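Local coordinates for protein beta subunit of photoactivated adenylyl cyclase (Beggiatoa sp. PS, PDB 5MBE) that probably makes cyclic AMP from ATP in response to blue light, pairing a BLUF photoreceptor domain with a class III adenylyl cyclase domain, at residues Q150-I155 with G254-G259. Residues are numbered along the deposited sequence; the frame is centred on the assembly and turned at random.
Sequences QLVEKI and GHVIEG
Strands 150-155 and 254-258 run antiparallel with a marked twist, their axes 4.7 Å apart and 136° between their directions, joined through the hydrogen-bonded pairs Gln-150 with Glu-258, Val-152 with Val-256 and Lys-154 with Gly-254. The middle pair is the straightest: Val-256 N reaches Val-152 O at 2.9 Å with an N-H...O angle of 179°. At the Lys-154 end the bonding slackens, and Gly-254 N to Lys-154 O is weak at 3.4 Å. Side chains then alternate between two faces. On one, Leu-151 swings CG anti to its backbone N (chi1 178°), which brings CD1 over the Val-256 carbonyl, 3.4 Å from Val-256 O, with Ile-257 CG1 and His-255 CB beside it. Next along, Glu-153 and His-255 project the same way side by side, Glu-153 CG lying 3.8 Å from His-255 CD2 and the carboxylate turned nearly perpendicular to the ring. The other face carries Val-152, Lys-154, Val-256 and Glu-258. Here the aliphatic part of Lys-154 passes over Val-256 CG2 and CD comes within 3.2 Å of Glu-258 OE2; bends at chi3 and chi4 then carry NZ round to a long salt bridge with the same oxygen, 3.7 Å. In the extended Glu-258 chain, OE1 is hydrogen-bonded to His-269 NE2, its strongest polar partner, and salt-bridged to Arg-133, whose positive charge also lies close to Lys-154 NZ. A methionine in place of Lys-154 would probably leave Glu-258 OE2 without this charged partner. The pairing belongs to the central sheet of the class III cyclase domain: strand 205-211 flanks 150-161, strand 267-272 flanks 247-258, and helix 173-193 of the second subunit lays Val-173 on Leu-151 and Val-176 on Ile-257.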
ATOM      1  N   GLN A 150       8.284 -12.447  10.801  1.00 55.78           N
ATOM      2  CA  GLN A 150       9.254 -12.625  11.868  1.00 51.81           C
ATOM      3  C   GLN A 150       8.970 -11.656  13.006  1.00 45.73           C
ATOM      4  O   GLN A 150       8.437 -10.561  12.795  1.00 39.78           O
ATOM      5  CB  GLN A 150      10.686 -12.414  11.363  1.00 49.50           C
ATOM      6  CG  GLN A 150      11.232 -13.549  10.511  1.00 62.23           C
ATOM      7  CD  GLN A 150      11.565 -14.787  11.323  1.00 67.44           C
ATOM      8  OE1 GLN A 150      11.544 -14.762  12.555  1.00 75.03           O
ATOM      9  NE2 GLN A 150      11.874 -15.879  10.635  1.00 74.75           N
ATOM     10  N   LEU A 151       9.332 -12.072  14.216  1.00 39.39           N
ATOM     11  CA  LEU A 151       9.263 -11.211  15.387  1.00 38.46           C
ATOM     12  C   LEU A 151      10.599 -10.496  15.544  1.00 37.76           C
ATOM     13  O   LEU A 151      11.642 -11.140  15.697  1.00 41.71           O
ATOM     14  CB  LEU A 151       8.935 -12.022  16.639  1.00 43.82           C
ATOM     15  CG  LEU A 151       8.868 -11.240  17.950  1.00 56.32           C
ATOM     16  CD1 LEU A 151       7.655 -10.322  17.972  1.00 49.02           C
ATOM     17  CD2 LEU A 151       8.850 -12.196  19.131  1.00 47.63           C
ATOM     18  N   VAL A 152      10.568  -9.164  15.493  1.00 36.32           N
ATOM     19  CA  VAL A 152      11.775  -8.354  15.557  1.00 42.52           C
ATOM     20  C   VAL A 152      11.554  -7.202  16.526  1.00 44.97           C
ATOM     21  O   VAL A 152      10.424  -6.781  16.785  1.00 53.50           O
ATOM     22  CB  VAL A 152      12.188  -7.816  14.170  1.00 38.76           C
ATOM     23  CG1 VAL A 152      12.708  -8.943  13.298  1.00 52.45           C
ATOM     24  CG2 VAL A 152      11.011  -7.129  13.497  1.00 41.70           C
ATOM     25  N   GLU A 153      12.657  -6.706  17.076  1.00 55.94           N
ATOM     26  CA  GLU A 153      12.646  -5.513  17.911  1.00 55.06           C
ATOM     27  C   GLU A 153      12.835  -4.300  17.010  1.00 54.74           C
ATOM     28  O   GLU A 153      13.877  -4.165  16.357  1.00 52.84           O
ATOM     29  CB  GLU A 153      13.748  -5.578  18.967  1.00 58.78           C
ATOM     30  CG  GLU A 153      13.752  -6.861  19.779  1.00 68.38           C
ATOM     31  CD  GLU A 153      15.152  -7.382  20.045  1.00 66.99           C
ATOM     32  OE1 GLU A 153      15.612  -7.307  21.204  1.00 72.29           O
ATOM     33  OE2 GLU A 153      15.796  -7.864  19.089  1.00 58.67           O
ATOM     34  N   LYS A 154      11.830  -3.431  16.959  1.00 48.99           N
ATOM     35  CA  LYS A 154      11.884  -2.269  16.087  1.00 41.14           C
ATOM     36  C   LYS A 154      11.445  -1.025  16.843  1.00 39.72           C
ATOM     37  O   LYS A 154      10.731  -1.100  17.846  1.00 35.20           O
ATOM     38  CB  LYS A 154      11.003  -2.442  14.842  1.00 44.18           C
ATOM     39  CG  LYS A 154      11.404  -3.597  13.953  1.00 59.21           C
ATOM     40  CD  LYS A 154      10.689  -3.526  12.615  1.00 55.47           C
ATOM     41  CE  LYS A 154      11.456  -2.665  11.628  1.00 57.69           C
ATOM     42  NZ  LYS A 154      12.754  -3.294  11.260  1.00 55.06           N
ATOM     43  N   ILE A 155      11.882   0.122  16.338  1.00 37.11           N
ATOM     44  CA  ILE A 155      11.407   1.420  16.798  1.00 33.06           C
ATOM     45  C   ILE A 155      10.288   1.853  15.866  1.00 30.80           C
ATOM     46  O   ILE A 155      10.480   1.929  14.648  1.00 32.43           O
ATOM     47  CB  ILE A 155      12.540   2.453  16.820  1.00 36.00           C
ATOM     48  CG1 ILE A 155      13.592   2.060  17.856  1.00 36.28           C
ATOM     49  CG2 ILE A 155      11.984   3.841  17.102  1.00 40.52           C
ATOM     50  CD1 ILE A 155      14.885   2.811  17.713  1.00 29.38           C
ATOM     51  N   GLY A 254       9.679  -1.893  20.940  1.00 40.33           N
ATOM     52  CA  GLY A 254       9.105  -3.117  21.465  1.00 34.11           C
ATOM     53  C   GLY A 254       9.165  -4.218  20.431  1.00 39.76           C
ATOM     54  O   GLY A 254       9.678  -4.039  19.321  1.00 34.13           O
ATOM     55  N   HIS A 255       8.633  -5.372  20.820  1.00 45.39           N
ATOM     56  CA  HIS A 255       8.578  -6.528  19.936  1.00 52.74           C
ATOM     57  C   HIS A 255       7.385  -6.388  19.003  1.00 43.50           C
ATOM     58  O   HIS A 255       6.251  -6.202  19.456  1.00 53.09           O
ATOM     59  CB  HIS A 255       8.477  -7.821  20.741  1.00 54.11           C
ATOM     60  CG  HIS A 255       9.634  -8.056  21.660  1.00 58.16           C
ATOM     61  ND1 HIS A 255       9.820  -9.246  22.331  1.00 64.71           N
ATOM     62  CD2 HIS A 255      10.664  -7.255  22.023  1.00 67.81           C
ATOM     63  CE1 HIS A 255      10.914  -9.168  23.065  1.00 84.02           C
ATOM     64  NE2 HIS A 255      11.446  -7.970  22.898  1.00 80.46           N
ATOM     65  N   VAL A 256       7.639  -6.472  17.701  1.00 39.53           N
ATOM     66  CA  VAL A 256       6.582  -6.397  16.703  1.00 44.36           C
ATOM     67  C   VAL A 256       6.748  -7.550  15.728  1.00 42.03           C
ATOM     68  O   VAL A 256       7.863  -8.006  15.454  1.00 43.19           O
ATOM     69  CB  VAL A 256       6.573  -5.046  15.947  1.00 37.31           C
ATOM     70  CG1 VAL A 256       6.275  -3.907  16.900  1.00 45.61           C
ATOM     71  CG2 VAL A 256       7.899  -4.822  15.227  1.00 40.33           C
ATOM     72  N   ILE A 257       5.622  -8.028  15.209  1.00 40.19           N
ATOM     73  CA  ILE A 257       5.605  -9.062  14.186  1.00 43.66           C
ATOM     74  C   ILE A 257       5.456  -8.372  12.841  1.00 39.79           C
ATOM     75  O   ILE A 257       4.444  -7.712  12.579  1.00 54.28           O
ATOM     76  CB  ILE A 257       4.478 -10.077  14.429  1.00 45.69           C
ATOM     77  CG1 ILE A 257       4.711 -10.799  15.755  1.00 46.81           C
ATOM     78  CG2 ILE A 257       4.395 -11.068  13.272  1.00 37.52           C
ATOM     79  CD1 ILE A 257       3.461 -11.349  16.373  1.00 43.89           C
ATOM     80  N   GLU A 258       6.473  -8.508  11.998  1.00 42.38           N
ATOM     81  CA  GLU A 258       6.516  -7.855  10.699  1.00 44.85           C
ATOM     82  C   GLU A 258       6.407  -8.895   9.593  1.00 46.48           C
ATOM     83  O   GLU A 258       7.103  -9.917   9.624  1.00 44.95           O
ATOM     84  CB  GLU A 258       7.806  -7.045  10.549  1.00 49.87           C
ATOM     85  CG  GLU A 258       8.039  -6.499   9.165  1.00 70.28           C
ATOM     86  CD  GLU A 258       9.042  -5.365   9.148  1.00 83.68           C
ATOM     87  OE1 GLU A 258       9.019  -4.562   8.193  1.00 83.50           O
ATOM     88  OE2 GLU A 258       9.845  -5.272  10.098  1.00 82.99           O
ATOM     89  N   GLY A 259       5.543  -8.631   8.619  1.00 46.75           N
ATOM     90  CA  GLY A 259       5.383  -9.541   7.504  1.00 53.72           C
ATOM     91  C   GLY A 259       4.206  -9.156   6.634  1.00 47.88           C
ATOM     92  O   GLY A 259       3.552  -8.125   6.837  1.00 49.63           O
TER